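Putative DNA binding protein (Bacteroides thetaiotaomicron VPI-5482, PDB 3HTN) is of uncertain function, but assembles as three PCC-domain subunits that bind metal ions and may bind DNA. Local coordinates at residues A34-E38 / K39-S43; Y11-G15 / N16-V20. All blocks are in the same frame, centred on the assembly; numbering follows the deposited sequence. Where two conformers were deposited one is given.

Contact 1. Residues A34-E38 / K39-S43; sequences AFCKE and KGILS
Lys39 lays CG over one face of the Phe35 ring, one helical turn back. The carbon stands 4.0 Å from the Phe35 ring centroid, a CH-pi contact set toward the rim. With CG anti to its carbonyl carbon (chi1 -62°), Lys39 holds CG over the ring, and the bend at chi2 then carries the rest of the chain on from there. Lys39 N gives an i to i-4 backbone bond, 3.0 Å to Phe35 O. At the far end, NZ of Lys39 hydrogen-bonds the hydroxyl of Tyr11, and OE1 of Glu38 that of Tyr9. NZ and OE2 are too far apart for a salt bridge; a water bridges them instead, donating to Glu38 OE2 at 2.9 Å and accepting from Lys39 NZ at 3.3 Å.

Gly40 then leaves the helix with positive phi. Its N meets Lys37 O at 3.1 Å, but from above the carbonyl plane, 70° out of it, away from the lone pairs. Ile41 N turns back to Cys36 O at 2.9 Å with a nearly straight bond (166°). These two bonds define a Schellman motif closing helix 28-39. Its customary apolar seal is present as well: Ile41 CB lies 4.2 Å from Cys36 CB, while Ile41 CD1 approaches Phe35 CE2 obliquely at 4.0 Å.

The chemistry is thus split. Apolar groups and backbone bonds close the inner side of the helix end, whereas the opposite charges of Glu38 and Lys39 settle among tyrosine hydroxyls and the bridging water, near enough that they probably moderate each other.

Contact 2. Residues Y11-G15 / N16-V20; sequences YKKIG and NKYIV. With SO4 (sulfate ion), chain F.
Ile14 O is gripped twice: Lys17 N reaches it at 3.0 Å, from 47° out of the carbonyl plane, and a water donates to Ile14 O at 2.8 Å. The same water donates to Asn16 OD1, which also accepts from Lys17 NZ. In return, Ile14 N binds Lys17 O at 2.8 Å. This pair closes a type II' turn with Gly15 and Asn16 at its corners; Gly15 has positive phi, and a CB there would collide with Asn16 N.

Beyond the turn, Asn16 ND2 points almost straight (174°) at O1 of a sulfate, 2.7 Å away, and Lys17 NZ reaches that same O1 at 3.0 Å. The sulfate, probably from the crystallisation liquor, also binds Asn16 of the second and third subunits, while Lys17 NZ makes a salt bridge to Glu126 of the second subunit.

The turn heads a beta hairpin with a two-residue loop, whose next hydrogen-bonded pair is Lys12 with Ile19. On the Ile14 and Ile19 face, Ile14 CD1 sits 4.1 Å from Ile19 CG1, and both residues pack on Tyr128 of the second subunit. On the other face, Tyr18 CG is anti to its carbonyl carbon (chi1 -61°), which swings the ring obliquely across Lys13; Tyr18 CE1 lies 3.5 Å from Lys13 CG in one of two modelled Lys13 conformers. Tyr11 runs alongside, its CD2 4.0 Å from Tyr18 CD1. With an alanine at Tyr18, the Lys13 methylenes and Tyr11 ring would probably lose their shared neighbour. A water over one face of the Tyr18 ring donates to Gly15 O and, weakly, Lys17 O.

Contact 2 comes first along the chain, in hairpin 9-14/17-22; contact 1 follows at the end of helix 28-39, the next element after strand 17-22. Their centres are 12 Å apart and they touch directly. Phe35 meets the rings of Tyr11 and Tyr18 edge-to-face, with Phe35 CZ 3.5 Å from Tyr18 CG, and the polar tie between the contacts is the one in which NZ of Lys39 hydrogen-bonds the hydroxyl of Tyr11. The helix end therefore packs on one face of the hairpin, which forms one edge of the nine-strand antiparallel sheet, strand 9-14 being outermost within the chain. The hairpin's opposite face and its turn meet the second subunit, so this corner joins the helix, the sheet and the three-chain assembly.

Contact 1. Residues A34-E38 / K39-S43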
loop_
_atom_site.group_PDB
_atom_site.type_symbol
_atom_site.label_atom_id
_atom_site.label_comp_id
_atom_site.label_asym_id
_atom_site.label_seq_id
_atom_site.Cartn_x
_atom_site.Cartn_y
_atom_site.Cartn_z
ATOM N N ALA A 34 17.122 12.099 3.259
ATOM C CA ALA A 34 17.636 13.072 4.227
ATOM C C ALA A 34 16.986 12.900 5.608
ATOM O O ALA A 34 17.671 12.994 6.641
ATOM C CB ALA A 34 17.411 14.482 3.705
ATOM N N PHE A 35 15.682 12.623 5.618
ATOM C CA PHE A 35 14.980 12.370 6.853
ATOM C C PHE A 35 15.534 11.162 7.601
ATOM O O PHE A 35 15.811 11.230 8.780
ATOM C CB PHE A 35 13.496 12.140 6.584
ATOM C CG PHE A 35 12.748 11.891 7.826
ATOM C CD1 PHE A 35 12.439 12.941 8.640
ATOM C CD2 PHE A 35 12.435 10.601 8.233
ATOM C CE1 PHE A 35 11.804 12.734 9.839
ATOM C CE2 PHE A 35 11.828 10.390 9.428
ATOM C CZ PHE A 35 11.490 11.458 10.223
ATOM N N CYS A 36 15.662 10.049 6.896
ATOM C CA CYS A 36 16.168 8.825 7.485
ATOM C C CYS A 36 17.592 9.009 7.984
ATOM O O CYS A 36 17.960 8.486 9.037
ATOM C CB CYS A 36 16.113 7.670 6.486
ATOM S SG CYS A 36 14.447 7.177 6.031
ATOM N N LYS A 37 18.390 9.735 7.213
ATOM C CA LYS A 37 19.755 10.027 7.626
ATOM C C LYS A 37 19.742 10.865 8.908
ATOM O O LYS A 37 20.441 10.545 9.877
ATOM C CB LYS A 37 20.506 10.750 6.511
ATOM C CG LYS A 37 21.952 11.083 6.875
ATOM C CD LYS A 37 22.745 11.626 5.702
ATOM C CE LYS A 37 24.122 12.117 6.175
ATOM N NZ LYS A 37 24.956 12.584 5.032
ATOM N N GLU A 38 18.945 11.934 8.925
ATOM C CA GLU A 38 18.848 12.805 10.101
ATOM C C GLU A 38 18.464 12.021 11.358
ATOM O O GLU A 38 19.014 12.265 12.443
ATOM C CB GLU A 38 17.809 13.919 9.886
ATOM C CG GLU A 38 17.654 14.832 11.113
ATOM C CD GLU A 38 16.515 15.870 11.048
ATOM O OE1 GLU A 38 15.817 15.994 10.019
ATOM O OE2 GLU A 38 16.344 16.589 12.071
ATOM N N LYS A 39 17.521 11.099 11.214
ATOM C CA LYS A 39 17.004 10.333 12.345
ATOM C C LYS A 39 17.760 9.035 12.600
ATOM O O LYS A 39 17.438 8.324 13.551
ATOM C CB LYS A 39 15.503 10.078 12.184
ATOM C CG LYS A 39 14.663 11.356 12.144
ATOM C CD LYS A 39 14.806 12.140 13.452
ATOM C CE LYS A 39 13.957 13.354 13.527
ATOM N NZ LYS A 39 14.195 14.056 14.837
ATOM N N GLY A 40 18.804 8.769 11.823
ATOM C CA GLY A 40 19.630 7.581 12.015
ATOM C C GLY A 40 18.864 6.286 11.853
ATOM O O GLY A 40 19.143 5.317 12.554
ATOM N N ILE A 41 17.910 6.257 10.920
ATOM C CA ILE A 41 17.056 5.087 10.762
ATOM C C ILE A 41 17.834 4.034 9.980
ATOM O O ILE A 41 18.265 4.272 8.863
ATOM C CB ILE A 41 15.755 5.418 10.062
ATOM C CG1 ILE A 41 14.963 6.419 10.902
ATOM C CG2 ILE A 41 14.956 4.155 9.878
ATOM C CD1 ILE A 41 13.675 6.898 10.276
ATOM N N LEU A 42 18.023 2.883 10.605
ATOM C CA LEU A 42 18.822 1.808 10.023
ATOM C C LEU A 42 18.010 0.918 9.097
ATOM O O LEU A 42 18.536 0.400 8.111
ATOM C CB LEU A 42 19.421 0.974 11.159
ATOM C CG LEU A 42 20.271 1.721 12.187
ATOM C CD1 LEU A 42 20.692 0.771 13.282
ATOM C CD2 LEU A 42 21.465 2.338 11.480
ATOM N N SER A 43 16.750 0.698 9.470
ATOM C CA SER A 43 15.809 -0.055 8.666
ATOM C C SER A 43 14.410 0.352 9.073
ATOM O O SER A 43 14.204 0.956 10.141
ATOM C CB SER A 43 16.004 -1.568 8.804
ATOM O OG SER A 43 15.612 -2.021 10.084
HETATM O O HOH W 1 17.195 15.337 14.492
#

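Contact 2. Residues Y11-G15 / N16-V20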
loop_
_atom_site.group_PDB
_atom_site.type_symbol
_atom_site.label_atom_id
_atom_site.label_comp_id
_atom_site.label_asym_id
_atom_site.label_seq_id
_atom_site.Cartn_x
_atom_site.Cartn_y
_atom_site.Cartn_z
ATOM N N TYR A 11 7.975 17.109 10.517
ATOM C CA TYR A 11 7.593 15.791 10.989
ATOM C C TYR A 11 7.054 15.787 12.413
ATOM O O TYR A 11 7.231 16.750 13.151
ATOM C CB TYR A 11 8.779 14.831 10.887
ATOM C CG TYR A 11 9.878 15.188 11.829
ATOM C CD1 TYR A 11 10.858 16.093 11.454
ATOM C CD2 TYR A 11 9.944 14.624 13.096
ATOM C CE1 TYR A 11 11.866 16.447 12.314
ATOM C CE2 TYR A 11 10.954 14.976 13.974
ATOM C CZ TYR A 11 11.910 15.890 13.568
ATOM O OH TYR A 11 12.927 16.240 14.414
ATOM N N LYS A 12 6.399 14.682 12.766
ATOM C CA LYS A 12 5.942 14.425 14.118
ATOM C C LYS A 12 6.290 12.997 14.500
ATOM O O LYS A 12 5.918 12.068 13.813
ATOM C CB LYS A 12 4.432 14.640 14.238
ATOM C CG LYS A 12 3.871 14.435 15.630
ATOM C CD LYS A 12 2.377 14.704 15.617
ATOM C CE LYS A 12 1.782 14.508 16.992
ATOM N NZ LYS A 12 2.386 15.435 17.994
ATOM N N LYS A 13 6.988 12.831 15.614
ATOM C CA LYS A 13 7.328 11.505 16.097
ATOM C C LYS A 13 6.199 10.941 16.931
ATOM O O LYS A 13 5.742 11.592 17.878
ATOM C CB LYS A 13 8.592 11.550 16.949
ATOM C CG LYS A 13 9.132 10.183 17.325
ATOM C CD LYS A 13 10.471 10.329 18.046
ATOM C CE LYS A 13 11.040 8.974 18.446
ATOM N NZ LYS A 13 10.167 8.287 19.451
ATOM N N ILE A 14 5.781 9.720 16.613
ATOM C CA ILE A 14 4.724 9.026 17.367
ATOM C C ILE A 14 5.195 7.600 17.602
ATOM O O ILE A 14 5.055 6.749 16.735
ATOM C CB ILE A 14 3.368 8.992 16.666
ATOM C CG1 ILE A 14 2.891 10.402 16.299
ATOM C CG2 ILE A 14 2.346 8.333 17.629
ATOM C CD1 ILE A 14 1.586 10.433 15.549
ATOM N N GLY A 15 5.771 7.363 18.772
ATOM C CA GLY A 15 6.306 6.062 19.102
ATOM C C GLY A 15 7.420 5.676 18.147
ATOM O O GLY A 15 8.356 6.447 17.956
ATOM N N ASN A 16 7.256 4.521 17.499
ATOM C CA ASN A 16 8.242 3.979 16.565
ATOM C C ASN A 16 8.074 4.509 15.134
ATOM O O ASN A 16 8.786 4.063 14.236
ATOM C CB ASN A 16 8.187 2.431 16.570
ATOM C CG ASN A 16 6.833 1.862 16.070
ATOM O OD1 ASN A 16 5.813 2.553 16.056
ATOM N ND2 ASN A 16 6.833 0.590 15.677
ATOM N N LYS A 17 7.149 5.452 14.938
ATOM C CA LYS A 17 6.874 6.020 13.638
ATOM C C LYS A 17 7.068 7.522 13.623
ATOM O O LYS A 17 7.094 8.183 14.667
ATOM C CB LYS A 17 5.431 5.703 13.246
ATOM C CG LYS A 17 5.216 4.222 13.035
ATOM C CD LYS A 17 3.820 3.902 12.570
ATOM C CE LYS A 17 3.549 2.416 12.703
ATOM N NZ LYS A 17 3.256 2.094 14.132
ATOM N N TYR A 18 7.196 8.043 12.413
ATOM C CA TYR A 18 7.235 9.459 12.167
ATOM C C TYR A 18 6.250 9.769 11.062
ATOM O O TYR A 18 6.199 9.073 10.069
ATOM C CB TYR A 18 8.607 9.919 11.710
ATOM C CG TYR A 18 9.731 9.687 12.676
ATOM C CD1 TYR A 18 10.080 10.660 13.586
ATOM C CD2 TYR A 18 10.493 8.515 12.635
ATOM C CE1 TYR A 18 11.141 10.462 14.461
ATOM C CE2 TYR A 18 11.545 8.320 13.495
ATOM C CZ TYR A 18 11.864 9.292 14.400
ATOM O OH TYR A 18 12.911 9.086 15.275
ATOM N N ILE A 19 5.472 10.819 11.252
ATOM C CA ILE A 19 4.615 11.332 10.207
ATOM C C ILE A 19 5.435 12.431 9.566
ATOM O O ILE A 19 5.777 13.410 10.240
ATOM C CB ILE A 19 3.279 11.894 10.753
ATOM C CG1 ILE A 19 2.572 10.844 11.618
ATOM C CG2 ILE A 19 2.402 12.367 9.638
ATOM C CD1 ILE A 19 2.554 9.445 11.079
ATOM N N VAL A 20 5.738 12.272 8.281
ATOM C CA VAL A 20 6.586 13.214 7.567
ATOM C C VAL A 20 5.776 13.941 6.515
ATOM O O VAL A 20 5.130 13.306 5.686
ATOM C CB VAL A 20 7.772 12.508 6.929
ATOM C CG1 VAL A 20 8.686 13.496 6.212
ATOM C CG2 VAL A 20 8.518 11.722 8.002
HETATM S S SO4 F . 3.223 -1.292 15.155
HETATM O O1 SO4 F . 4.465 -0.546 14.974
HETATM O O2 SO4 F . 2.294 -0.503 15.957
HETATM O O3 SO4 F . 3.501 -2.551 15.839
HETATM O O4 SO4 F . 2.628 -1.563 13.839
HETATM O O HOH W 2 3.530 4.388 16.573
HETATM O O HOH W 3 9.985 6.961 15.779
#